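Local coordinates for conserved hypothetical protein (Bacteroides thetaiotaomicron, PDB 2FB0) that is of unknown function but, as a ferredoxin-like dimeric alpha+beta protein of the antibiotic biosynthesis monooxygenase family, may be an oxidoreductase, at residues A66-E69 with H73-Q76; T16-A21 with T48-F53; A30-E35 with I39-F44. One frame throughout, in Å; residues are numbered along the deposited sequence.

Overall arrangement
Contacts 1 and 3 belong to one site and contact 2 lies well away from it, its centre about 23 Å from that of contact 1. In contacts 1 and 3, helix ends and a strand bring H68, F74 and Y41 to one acetate, and E35 of segment 30-35 bonds both histidines of contact 1. Contacts 2 and 3 share helix 18-32, using its two ends, and reach neighbouring strands 52-59 and 38-46. Contact 3 lies nearest the chain centre, with buried S32 and Y41 beside exposed L33; contact 1 is partly buried round H68. Contact 2 is farthest out: exposed R50 stacks on R18 above buried A21 and F53, in place of aromatic rings round a small anion.

Contact 1. Residues A66-E69 with H73-Q76; sequences AAHE and HFAQ. With ACT (acetate ion), chain B.
F74 leans back across the turn between helices 62-68 and 72-84 and lays its side chain against H68 and E69. Its CB lies against the carbonyl oxygen of H68, 3.2 Å from H68 O. With CG anti to the backbone N (chi1 178°), the ring is carried along the end of the shorter helix. CD1 comes 3.4 Å from E69 O, and the CA of E69 sits over one face, 3.9 Å from the ring centroid, a CH-pi contact displaced toward the rim. CZ, at the far end, reaches E69 CG, whose extended chain runs alongside the ring in the same direction. The CD2 side of the rim turns to H68: CD2 is 3.5 Å from H68 NE2, an offset edge-to-face pair with planes 71° apart in which the rim of F74 points at the imidazole face. Beyond it, CE2 meets the acetate carbon at 3.5 Å, near the plane of the ring.

In this ferredoxin-like alpha+beta fold, of the dimeric alpha-beta barrel type, the facing ends of helices 62-68 and 72-84 bring H68, H73 and F74 into an aromatic cluster. H68 NE2 donates an almost straight hydrogen bond (174°) at 2.8 Å to acetate O, the oxygen that also accepts from Y41 OH. H73 meets H68 rim to rim, its NE2 4.0 Å from H68 ND1; both nitrogens hydrogen-bond E35 OE2, so one carboxylate oxygen holds the two imidazoles together. T71 OG1 ties H68 O to F74 N across the turn.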
ATOM      1  N   ALA A  66      13.463  -8.341 -12.129  1.00 29.56           N
ATOM      2  CA  ALA A  66      13.375  -9.267 -13.269  1.00 30.32           C
ATOM      3  C   ALA A  66      13.708 -10.685 -12.835  1.00 30.64           C
ATOM      4  O   ALA A  66      12.985 -11.615 -13.175  1.00 30.90           O
ATOM      5  CB  ALA A  66      14.289  -8.814 -14.423  1.00 30.36           C
ATOM      6  N   ALA A  67      14.777 -10.842 -12.052  1.00 30.52           N
ATOM      7  CA  ALA A  67      15.143 -12.148 -11.507  1.00 30.67           C
ATOM      8  C   ALA A  67      14.065 -12.713 -10.572  1.00 30.47           C
ATOM      9  O   ALA A  67      13.766 -13.906 -10.624  1.00 31.04           O
ATOM     10  CB  ALA A  67      16.517 -12.085 -10.795  1.00 30.86           C
ATOM     11  N   HIS A  68      13.490 -11.867  -9.713  1.00 29.77           N
ATOM     12  CA  HIS A  68      12.362 -12.268  -8.852  1.00 29.28           C
ATOM     13  C   HIS A  68      11.221 -12.897  -9.659  1.00 29.50           C
ATOM     14  O   HIS A  68      10.656 -13.915  -9.270  1.00 29.07           O
ATOM     15  CB  HIS A  68      11.852 -11.049  -8.079  1.00 28.86           C
ATOM     16  CG  HIS A  68      10.534 -11.245  -7.392  1.00 27.55           C
ATOM     17  ND1 HIS A  68      10.362 -12.111  -6.333  1.00 27.00           N
ATOM     18  CD2 HIS A  68       9.338 -10.630  -7.572  1.00 26.46           C
ATOM     19  CE1 HIS A  68       9.110 -12.040  -5.906  1.00 27.56           C
ATOM     20  NE2 HIS A  68       8.471 -11.141  -6.635  1.00 25.68           N
ATOM     21  N   GLU A  69      10.911 -12.278 -10.788  1.00 30.35           N
ATOM     22  CA  GLU A  69       9.796 -12.691 -11.629  1.00 32.10           C
ATOM     23  C   GLU A  69      10.063 -13.994 -12.395  1.00 32.71           C
ATOM     24  O   GLU A  69       9.154 -14.554 -12.999  1.00 32.66           O
ATOM     25  CB  GLU A  69       9.400 -11.550 -12.564  1.00 31.67           C
ATOM     26  CG  GLU A  69       8.767 -10.383 -11.813  1.00 33.09           C
ATOM     27  CD  GLU A  69       8.697  -9.109 -12.629  1.00 36.91           C
ATOM     28  OE1 GLU A  69       9.412  -9.004 -13.658  1.00 37.98           O
ATOM     29  OE2 GLU A  69       7.944  -8.194 -12.223  1.00 38.52           O
ATOM     30  N   HIS A  73       8.986 -19.645  -6.723  1.00 31.80           N
ATOM     31  CA  HIS A  73       8.029 -19.139  -5.730  1.00 31.53           C
ATOM     32  C   HIS A  73       7.114 -18.033  -6.287  1.00 30.72           C
ATOM     33  O   HIS A  73       5.925 -17.998  -5.962  1.00 30.26           O
ATOM     34  CB  HIS A  73       8.687 -18.748  -4.384  1.00 32.05           C
ATOM     35  CG  HIS A  73       9.680 -17.618  -4.465  1.00 34.23           C
ATOM     36  ND1 HIS A  73      11.046 -17.826  -4.458  1.00 35.86           N
ATOM     37  CD2 HIS A  73       9.508 -16.272  -4.500  1.00 35.54           C
ATOM     38  CE1 HIS A  73      11.670 -16.660  -4.513  1.00 36.09           C
ATOM     39  NE2 HIS A  73      10.760 -15.701  -4.540  1.00 35.17           N
ATOM     40  N   PHE A  74       7.663 -17.162  -7.138  1.00 30.11           N
ATOM     41  CA  PHE A  74       6.872 -16.156  -7.830  1.00 29.86           C
ATOM     42  C   PHE A  74       5.809 -16.818  -8.708  1.00 29.86           C
ATOM     43  O   PHE A  74       4.617 -16.539  -8.560  1.00 29.56           O
ATOM     44  CB  PHE A  74       7.753 -15.237  -8.680  1.00 29.29           C
ATOM     45  CG  PHE A  74       6.976 -14.202  -9.463  1.00 29.88           C
ATOM     46  CD1 PHE A  74       6.616 -14.435 -10.791  1.00 29.68           C
ATOM     47  CD2 PHE A  74       6.599 -12.991  -8.869  1.00 29.78           C
ATOM     48  CE1 PHE A  74       5.895 -13.478 -11.522  1.00 29.09           C
ATOM     49  CE2 PHE A  74       5.883 -12.034  -9.588  1.00 29.60           C
ATOM     50  CZ  PHE A  74       5.527 -12.279 -10.921  1.00 29.45           C
ATOM     51  N   ALA A  75       6.238 -17.701  -9.612  1.00 30.20           N
ATOM     52  CA  ALA A  75       5.295 -18.411 -10.493  1.00 30.56           C
ATOM     53  C   ALA A  75       4.219 -19.165  -9.701  1.00 30.34           C
ATOM     54  O   ALA A  75       3.037 -19.096 -10.032  1.00 30.32           O
ATOM     55  CB  ALA A  75       6.044 -19.351 -11.444  1.00 31.19           C
ATOM     56  N   GLN A  76       4.634 -19.845  -8.637  1.00 30.10           N
ATOM     57  CA  GLN A  76       3.732 -20.643  -7.810  1.00 30.64           C
ATOM     58  C   GLN A  76       2.654 -19.769  -7.151  1.00 29.33           C
ATOM     59  O   GLN A  76       1.458 -19.980  -7.366  1.00 28.72           O
ATOM     60  CB  GLN A  76       4.548 -21.433  -6.772  1.00 30.56           C
ATOM     61  CG  GLN A  76       3.765 -22.123  -5.641  1.00 33.24           C
ATOM     62  CD  GLN A  76       4.687 -22.808  -4.607  1.00 34.39           C
ATOM     63  OE1 GLN A  76       5.920 -22.710  -4.685  1.00 38.65           O
ATOM     64  NE2 GLN A  76       4.085 -23.497  -3.633  1.00 37.86           N
TER
HETATM   65  C   ACT B 901       5.379  -9.473  -7.294  1.00 36.25           C
HETATM   66  O   ACT B 901       5.852 -10.291  -6.468  1.00 35.43           O
HETATM   67  OXT ACT B 901       6.186  -8.909  -8.081  1.00 37.71           O
HETATM   68  CH3 ACT B 901       3.919  -9.191  -7.368  1.00 36.02           C

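Contact 2. Residues T16-A21 with T48-F53; sequences TNREKA and TRRDVF
R18, near the start of helix 18-32, faces the type I turn from R49 to V52 that leads into strand 52-59; the backbones come nearest at R18 and D51, 7.0 Å between CA atoms. The turn is closed by V52 N bonding R49 O. R18 is extended from CG to NE, with CG anti to the backbone N (chi1 -175°), and its NE donates to R50 O at 2.8 Å, in the carbonyl plane and within 1° of the guanidinium plane. R50 bends at chi2 and chi3 and folds its own guanidinium back over that of R18; the planes are 5° apart and the centres 3.8 Å. Water 1 bridges R18 NH2 and V52 O. Deeper down, A21 CB rests on F53 CE1 at 3.9 Å, joining helix to sheet, while V13 and L84 pack on A21 too.

Two cationic groups stacked this closely would repel, but each has an acid: R18 NH2 makes a salt bridge to E45, and R50 NH2 to E15. Those carboxylates probably offset the charge, leaving the flat faces to pack while the edges bond.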
ATOM      1  N   THR A  16     -15.433 -15.822  -0.666  1.00 30.08           N
ATOM      2  CA  THR A  16     -15.057 -17.238  -0.657  1.00 29.08           C
ATOM      3  C   THR A  16     -13.535 -17.398  -0.730  1.00 28.07           C
ATOM      4  O   THR A  16     -12.965 -18.248  -0.041  1.00 27.83           O
ATOM      5  CB  THR A  16     -15.705 -18.007  -1.834  1.00 29.35           C
ATOM      6  OG1 THR A  16     -17.123 -17.803  -1.808  1.00 31.28           O
ATOM      7  CG2 THR A  16     -15.393 -19.516  -1.747  1.00 29.05           C
ATOM      8  N   ASN A  17     -12.896 -16.566  -1.554  1.00 27.09           N
ATOM      9  CA  ASN A  17     -11.472 -16.715  -1.886  1.00 26.71           C
ATOM     10  C   ASN A  17     -10.533 -15.801  -1.076  1.00 26.60           C
ATOM     11  O   ASN A  17      -9.308 -15.905  -1.180  1.00 25.38           O
ATOM     12  CB  ASN A  17     -11.264 -16.440  -3.383  1.00 26.14           C
ATOM     13  CG  ASN A  17     -11.944 -17.479  -4.281  1.00 26.54           C
ATOM     14  OD1 ASN A  17     -12.451 -18.494  -3.806  1.00 25.55           O
ATOM     15  ND2 ASN A  17     -11.940 -17.225  -5.576  1.00 25.54           N
ATOM     16  N   ARG A  18     -11.126 -14.902  -0.294  1.00 26.58           N
ATOM     17  CA  ARG A  18     -10.391 -13.805   0.349  1.00 26.68           C
ATOM     18  C   ARG A  18      -9.201 -14.286   1.179  1.00 26.95           C
ATOM     19  O   ARG A  18      -8.062 -13.883   0.926  1.00 26.95           O
ATOM     20  CB  ARG A  18     -11.346 -12.932   1.183  1.00 26.47           C
ATOM     21  CG  ARG A  18     -10.683 -11.677   1.788  1.00 26.54           C
ATOM     22  CD  ARG A  18     -11.604 -10.966   2.773  1.00 26.95           C
ATOM     23  NE  ARG A  18     -10.967  -9.750   3.278  1.00 25.90           N
ATOM     24  CZ  ARG A  18     -10.128  -9.716   4.308  1.00 26.88           C
ATOM     25  NH1 ARG A  18      -9.841 -10.828   4.979  1.00 26.07           N
ATOM     26  NH2 ARG A  18      -9.587  -8.556   4.691  1.00 26.53           N
ATOM     27  N   GLU A  19      -9.474 -15.165   2.146  1.00 27.17           N
ATOM     28  CA  GLU A  19      -8.472 -15.684   3.064  1.00 27.64           C
ATOM     29  C   GLU A  19      -7.376 -16.463   2.347  1.00 27.15           C
ATOM     30  O   GLU A  19      -6.201 -16.359   2.716  1.00 26.24           O
ATOM     31  CB  GLU A  19      -9.140 -16.579   4.120  1.00 28.53           C
ATOM     32  CG  GLU A  19      -8.217 -17.044   5.262  1.00 33.16           C
ATOM     33  CD  GLU A  19      -7.522 -18.390   5.005  1.00 39.54           C
ATOM     34  OE1 GLU A  19      -6.665 -18.780   5.832  1.00 43.09           O
ATOM     35  OE2 GLU A  19      -7.820 -19.060   3.988  1.00 42.11           O
ATOM     36  N   LYS A  20      -7.771 -17.257   1.344  1.00 25.62           N
ATOM     37  CA  LYS A  20      -6.824 -18.081   0.599  1.00 25.02           C
ATOM     38  C   LYS A  20      -5.857 -17.214  -0.198  1.00 23.39           C
ATOM     39  O   LYS A  20      -4.678 -17.505  -0.257  1.00 23.16           O
ATOM     40  CB  LYS A  20      -7.564 -19.061  -0.349  1.00 24.89           C
ATOM     41  CG  LYS A  20      -8.342 -20.179   0.364  1.00 25.55           C
ATOM     42  CD  LYS A  20      -9.311 -20.872  -0.605  1.00 26.08           C
ATOM     43  CE  LYS A  20     -10.352 -21.729   0.143  1.00 27.92           C
ATOM     44  NZ  LYS A  20     -11.327 -22.316  -0.833  1.00 28.48           N
ATOM     45  N   ALA A  21      -6.382 -16.170  -0.834  1.00 22.67           N
ATOM     46  CA  ALA A  21      -5.564 -15.238  -1.604  1.00 22.63           C
ATOM     47  C   ALA A  21      -4.565 -14.457  -0.706  1.00 22.72           C
ATOM     48  O   ALA A  21      -3.385 -14.314  -1.053  1.00 22.40           O
ATOM     49  CB  ALA A  21      -6.460 -14.293  -2.413  1.00 21.75           C
ATOM     50  N   THR A  48     -11.259  -0.595   4.789  1.00 25.75           N
ATOM     51  CA  THR A  48     -12.571  -0.075   4.407  1.00 26.32           C
ATOM     52  C   THR A  48     -13.334  -0.943   3.388  1.00 27.14           C
ATOM     53  O   THR A  48     -14.564  -0.861   3.312  1.00 27.35           O
ATOM     54  CB  THR A  48     -12.496   1.389   3.861  1.00 26.57           C
ATOM     55  OG1 THR A  48     -11.846   1.412   2.581  1.00 25.88           O
ATOM     56  CG2 THR A  48     -11.760   2.344   4.842  1.00 26.36           C
ATOM     57  N   ARG A  49     -12.608  -1.741   2.601  1.00 27.12           N
ATOM     58  CA  ARG A  49     -13.201  -2.572   1.532  1.00 27.35           C
ATOM     59  C   ARG A  49     -12.747  -4.020   1.695  1.00 27.43           C
ATOM     60  O   ARG A  49     -11.591  -4.358   1.421  1.00 26.45           O
ATOM     61  CB  ARG A  49     -12.789  -2.057   0.149  1.00 27.25           C
ATOM     62  CG  ARG A  49     -13.228  -0.631  -0.146  1.00 27.01           C
ATOM     63  CD  ARG A  49     -12.603  -0.092  -1.426  1.00 27.98           C
ATOM     64  NE  ARG A  49     -11.163   0.142  -1.301  1.00 28.21           N
ATOM     65  CZ  ARG A  49     -10.331   0.323  -2.328  1.00 28.91           C
ATOM     66  NH1 ARG A  49     -10.770   0.271  -3.592  1.00 28.85           N
ATOM     67  NH2 ARG A  49      -9.043   0.525  -2.094  1.00 27.02           N
ATOM     68  N   ARG A  50     -13.669  -4.867   2.154  1.00 27.46           N
ATOM     69  CA  ARG A  50     -13.399  -6.283   2.402  1.00 28.36           C
ATOM     70  C   ARG A  50     -12.777  -7.029   1.230  1.00 27.62           C
ATOM     71  O   ARG A  50     -11.993  -7.956   1.436  1.00 27.95           O
ATOM     72  CB  ARG A  50     -14.695  -7.012   2.790  1.00 29.33           C
ATOM     73  CG  ARG A  50     -14.995  -6.969   4.255  1.00 33.01           C
ATOM     74  CD  ARG A  50     -13.953  -7.725   5.061  1.00 37.38           C
ATOM     75  NE  ARG A  50     -14.146  -9.173   5.022  1.00 39.28           N
ATOM     76  CZ  ARG A  50     -13.546 -10.011   5.860  1.00 39.87           C
ATOM     77  NH1 ARG A  50     -12.727  -9.532   6.794  1.00 40.33           N
ATOM     78  NH2 ARG A  50     -13.760 -11.318   5.778  1.00 39.00           N
ATOM     79  N   ASP A  51     -13.127  -6.618   0.014  1.00 27.33           N
ATOM     80  CA  ASP A  51     -12.727  -7.338  -1.199  1.00 27.09           C
ATOM     81  C   ASP A  51     -11.413  -6.833  -1.793  1.00 26.34           C
ATOM     82  O   ASP A  51     -10.999  -7.293  -2.846  1.00 25.60           O
ATOM     83  CB  ASP A  51     -13.861  -7.302  -2.253  1.00 27.42           C
ATOM     84  CG  ASP A  51     -14.206  -5.889  -2.719  1.00 30.59           C
ATOM     85  OD1 ASP A  51     -13.935  -4.905  -1.988  1.00 34.94           O
ATOM     86  OD2 ASP A  51     -14.765  -5.752  -3.827  1.00 33.61           O
ATOM     87  N   VAL A  52     -10.757  -5.890  -1.111  1.00 25.16           N
ATOM     88  CA  VAL A  52      -9.522  -5.308  -1.629  1.00 24.35           C
ATOM     89  C   VAL A  52      -8.352  -5.554  -0.676  1.00 23.98           C
ATOM     90  O   VAL A  52      -8.457  -5.318   0.528  1.00 23.46           O
ATOM     91  CB  VAL A  52      -9.652  -3.783  -1.926  1.00 24.25           C
ATOM     92  CG1 VAL A  52      -8.316  -3.221  -2.450  1.00 24.12           C
ATOM     93  CG2 VAL A  52     -10.762  -3.499  -2.939  1.00 23.82           C
ATOM     94  N   PHE A  53      -7.248  -6.063  -1.212  1.00 23.55           N
ATOM     95  CA  PHE A  53      -5.974  -6.010  -0.489  1.00 23.81           C
ATOM     96  C   PHE A  53      -4.880  -5.597  -1.460  1.00 24.44           C
ATOM     97  O   PHE A  53      -5.145  -5.451  -2.647  1.00 23.98           O
ATOM     98  CB  PHE A  53      -5.672  -7.298   0.318  1.00 23.44           C
ATOM     99  CG  PHE A  53      -5.253  -8.498  -0.511  1.00 23.92           C
ATOM    100  CD1 PHE A  53      -6.208  -9.398  -1.000  1.00 23.90           C
ATOM    101  CD2 PHE A  53      -3.896  -8.758  -0.752  1.00 21.46           C
ATOM    102  CE1 PHE A  53      -5.815 -10.530  -1.734  1.00 21.87           C
ATOM    103  CE2 PHE A  53      -3.490  -9.876  -1.480  1.00 23.48           C
ATOM    104  CZ  PHE A  53      -4.456 -10.776  -1.974  1.00 22.41           C
TER
HETATM  105  O   HOH W   1      -9.704  -6.133   3.122  1.00 25.40           O

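Contact 3. Residues A30-E35 with I39-F44. With ACT (acetate ion), chain B.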
ATOM      1  N   ALA A  30       6.928 -13.940   2.618  1.00 24.95           N
ATOM      2  CA  ALA A  30       8.037 -14.624   3.303  1.00 25.86           C
ATOM      3  C   ALA A  30       9.122 -15.092   2.329  1.00 26.71           C
ATOM      4  O   ALA A  30      10.309 -14.960   2.621  1.00 27.07           O
ATOM      5  CB  ALA A  30       7.507 -15.803   4.166  1.00 25.86           C
ATOM      6  N   CYS A  31       8.722 -15.620   1.167  1.00 27.28           N
ATOM      7  CA  CYS A  31       9.677 -16.086   0.158  1.00 28.23           C
ATOM      8  C   CYS A  31      10.488 -14.942  -0.462  1.00 27.79           C
ATOM      9  O   CYS A  31      11.711 -15.034  -0.595  1.00 27.49           O
ATOM     10  CB  CYS A  31       8.960 -16.835  -0.972  1.00 28.72           C
ATOM     11  SG  CYS A  31       8.289 -18.425  -0.517  1.00 34.38           S
ATOM     12  N   SER A  32       9.795 -13.872  -0.847  1.00 27.17           N
ATOM     13  CA  SER A  32      10.430 -12.750  -1.533  1.00 27.15           C
ATOM     14  C   SER A  32      11.421 -12.008  -0.629  1.00 27.52           C
ATOM     15  O   SER A  32      12.480 -11.590  -1.094  1.00 27.43           O
ATOM     16  CB  SER A  32       9.372 -11.791  -2.094  1.00 26.83           C
ATOM     17  OG  SER A  32       8.395 -12.507  -2.842  1.00 26.28           O
ATOM     18  N   LEU A  33      11.076 -11.858   0.648  1.00 27.95           N
ATOM     19  CA  LEU A  33      11.969 -11.223   1.636  1.00 28.98           C
ATOM     20  C   LEU A  33      13.330 -11.911   1.822  1.00 30.08           C
ATOM     21  O   LEU A  33      14.280 -11.284   2.307  1.00 29.48           O
ATOM     22  CB  LEU A  33      11.278 -11.092   2.988  1.00 28.40           C
ATOM     23  CG  LEU A  33      10.203 -10.017   3.114  1.00 27.73           C
ATOM     24  CD1 LEU A  33       9.513 -10.164   4.459  1.00 26.93           C
ATOM     25  CD2 LEU A  33      10.781  -8.600   2.929  1.00 27.16           C
ATOM     26  N   LYS A  34      13.419 -13.186   1.433  1.00 31.12           N
ATOM     27  CA  LYS A  34      14.679 -13.930   1.475  1.00 32.57           C
ATOM     28  C   LYS A  34      15.562 -13.585   0.285  1.00 33.07           C
ATOM     29  O   LYS A  34      16.739 -13.933   0.269  1.00 33.26           O
ATOM     30  CB  LYS A  34      14.427 -15.444   1.494  1.00 33.21           C
ATOM     31  CG  LYS A  34      13.822 -15.965   2.777  1.00 34.83           C
ATOM     32  CD  LYS A  34      13.518 -17.454   2.648  1.00 40.67           C
ATOM     33  CE  LYS A  34      12.875 -18.007   3.918  1.00 43.20           C
ATOM     34  NZ  LYS A  34      12.551 -19.458   3.758  1.00 46.52           N
ATOM     35  N   GLU A  35      14.993 -12.927  -0.722  1.00 33.22           N
ATOM     36  CA  GLU A  35      15.759 -12.503  -1.888  1.00 34.22           C
ATOM     37  C   GLU A  35      16.591 -11.263  -1.533  1.00 34.61           C
ATOM     38  O   GLU A  35      16.098 -10.316  -0.919  1.00 34.40           O
ATOM     39  CB  GLU A  35      14.838 -12.205  -3.079  1.00 34.22           C
ATOM     40  CG  GLU A  35      14.079 -13.410  -3.629  1.00 34.38           C
ATOM     41  CD  GLU A  35      13.140 -13.023  -4.761  1.00 34.79           C
ATOM     42  OE1 GLU A  35      13.604 -12.417  -5.744  1.00 38.04           O
ATOM     43  OE2 GLU A  35      11.936 -13.317  -4.672  1.00 34.44           O
ATOM     44  N   ILE A  39      14.052  -5.256  -1.069  1.00 24.52           N
ATOM     45  CA  ILE A  39      14.247  -4.299   0.018  1.00 24.01           C
ATOM     46  C   ILE A  39      13.081  -4.348   1.014  1.00 24.07           C
ATOM     47  O   ILE A  39      13.292  -4.341   2.241  1.00 23.89           O
ATOM     48  CB  ILE A  39      14.551  -2.892  -0.553  1.00 24.40           C
ATOM     49  CG1 ILE A  39      15.966  -2.929  -1.150  1.00 24.38           C
ATOM     50  CG2 ILE A  39      14.402  -1.804   0.526  1.00 23.30           C
ATOM     51  CD1 ILE A  39      16.331  -1.758  -1.954  1.00 30.63           C
ATOM     52  N   ALA A  40      11.862  -4.463   0.487  1.00 23.16           N
ATOM     53  CA  ALA A  40      10.661  -4.554   1.315  1.00 22.34           C
ATOM     54  C   ALA A  40       9.558  -5.296   0.565  1.00 22.28           C
ATOM     55  O   ALA A  40       9.503  -5.274  -0.667  1.00 21.82           O
ATOM     56  CB  ALA A  40      10.172  -3.157   1.712  1.00 22.23           C
ATOM     57  N   TYR A  41       8.677  -5.946   1.318  1.00 21.96           N
ATOM     58  CA  TYR A  41       7.600  -6.694   0.721  1.00 21.97           C
ATOM     59  C   TYR A  41       6.627  -7.010   1.834  1.00 21.82           C
ATOM     60  O   TYR A  41       7.020  -7.566   2.850  1.00 21.51           O
ATOM     61  CB  TYR A  41       8.157  -7.987   0.101  1.00 21.91           C
ATOM     62  CG  TYR A  41       7.285  -8.634  -0.956  1.00 22.34           C
ATOM     63  CD1 TYR A  41       7.727  -8.745  -2.273  1.00 22.56           C
ATOM     64  CD2 TYR A  41       6.021  -9.141  -0.635  1.00 22.07           C
ATOM     65  CE1 TYR A  41       6.930  -9.373  -3.261  1.00 23.40           C
ATOM     66  CE2 TYR A  41       5.218  -9.761  -1.607  1.00 22.80           C
ATOM     67  CZ  TYR A  41       5.677  -9.870  -2.908  1.00 23.49           C
ATOM     68  OH  TYR A  41       4.866 -10.461  -3.858  1.00 23.31           O
ATOM     69  N   ASP A  42       5.361  -6.650   1.649  1.00 20.97           N
ATOM     70  CA  ASP A  42       4.340  -7.001   2.633  1.00 21.08           C
ATOM     71  C   ASP A  42       2.960  -7.036   1.995  1.00 20.82           C
ATOM     72  O   ASP A  42       2.728  -6.412   0.965  1.00 20.76           O
ATOM     73  CB  ASP A  42       4.359  -6.029   3.837  1.00 21.58           C
ATOM     74  CG  ASP A  42       3.706  -6.619   5.093  1.00 22.02           C
ATOM     75  OD1 ASP A  42       3.377  -7.832   5.110  1.00 22.22           O
ATOM     76  OD2 ASP A  42       3.532  -5.870   6.086  1.00 22.40           O
ATOM     77  N   THR A  43       2.057  -7.759   2.640  1.00 21.15           N
ATOM     78  CA  THR A  43       0.657  -7.853   2.243  1.00 21.90           C
ATOM     79  C   THR A  43      -0.177  -6.994   3.187  1.00 21.80           C
ATOM     80  O   THR A  43       0.004  -7.076   4.395  1.00 22.42           O
ATOM     81  CB  THR A  43       0.217  -9.335   2.307  1.00 21.57           C
ATOM     82  OG1 THR A  43       1.097 -10.101   1.471  1.00 22.04           O
ATOM     83  CG2 THR A  43      -1.236  -9.506   1.861  1.00 22.96           C
ATOM     84  N   PHE A  44      -1.066  -6.169   2.626  1.00 22.00           N
ATOM     85  CA  PHE A  44      -1.903  -5.245   3.382  1.00 23.06           C
ATOM     86  C   PHE A  44      -3.361  -5.402   2.961  1.00 23.70           C
ATOM     87  O   PHE A  44      -3.670  -5.336   1.768  1.00 24.84           O
ATOM     88  CB  PHE A  44      -1.524  -3.784   3.084  1.00 22.60           C
ATOM     89  CG  PHE A  44      -0.136  -3.402   3.494  1.00 23.29           C
ATOM     90  CD1 PHE A  44       0.092  -2.771   4.724  1.00 22.22           C
ATOM     91  CD2 PHE A  44       0.943  -3.636   2.647  1.00 20.57           C
ATOM     92  CE1 PHE A  44       1.387  -2.404   5.106  1.00 21.69           C
ATOM     93  CE2 PHE A  44       2.243  -3.264   3.028  1.00 22.45           C
ATOM     94  CZ  PHE A  44       2.454  -2.644   4.267  1.00 21.32           C
TER
HETATM   95  C   ACT B 901       5.379  -9.473  -7.294  1.00 36.25           C
HETATM   96  O   ACT B 901       5.852 -10.291  -6.468  1.00 35.43           O
HETATM   97  OXT ACT B 901       6.186  -8.909  -8.081  1.00 37.71           O
HETATM   98  CH3 ACT B 901       3.919  -9.191  -7.368  1.00 36.02           C
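S32 and L33, near the end of helix 18-32, settle on Y41 of strand 38-46; S32 meets the ring and L33 the root of the side chain. S32 CB lies over one face of the phenol, 3.9 Å from its centroid and 28° off the normal, a CH-pi contact that falls nearest CD1. The hydroxyl follows the same face outward: OG is 3.5 Å from Y41 CE1, offset toward the rim, while its hydrogen bond goes to L28 O, one turn back in the helix. Y41 has CG anti to the backbone N (chi1 -160°), which stands the ring up from the strand beneath the helix end, where L28 and T29 also touch it.

Apolar contact continues at the root of the tyrosine, where L33 CD2 meets Y41 CB at 3.9 Å, the two side chains slanting past one another. The same methyl also lies against the Y41 backbone, 3.8 Å from Y41 N. L33 therefore covers the strand backbone, where S32 covers the ring. Just upstream, I39 and A40 both face T58 of the neighbouring strand, a classic beta bulge; further on, the antiparallel sheet runs into the second subunit at F44, and D42 OD2 makes a salt bridge to R49 of the second subunit.

Polar contact is made by the far end of the ring. Y41 OH donates at 2.8 Å to acetate O, the oxygen shared with H68, which lies near the ring plane.

S32 on one face and an anion at the hydroxyl edge probably limit rotation of the ring, with its OH directed at the acetate. The acetate is probably from the crystallisation liquor, yet a carboxylate gripped by a tyrosine and a histidine is consistent with a site suited to a small anionic or polar ligand.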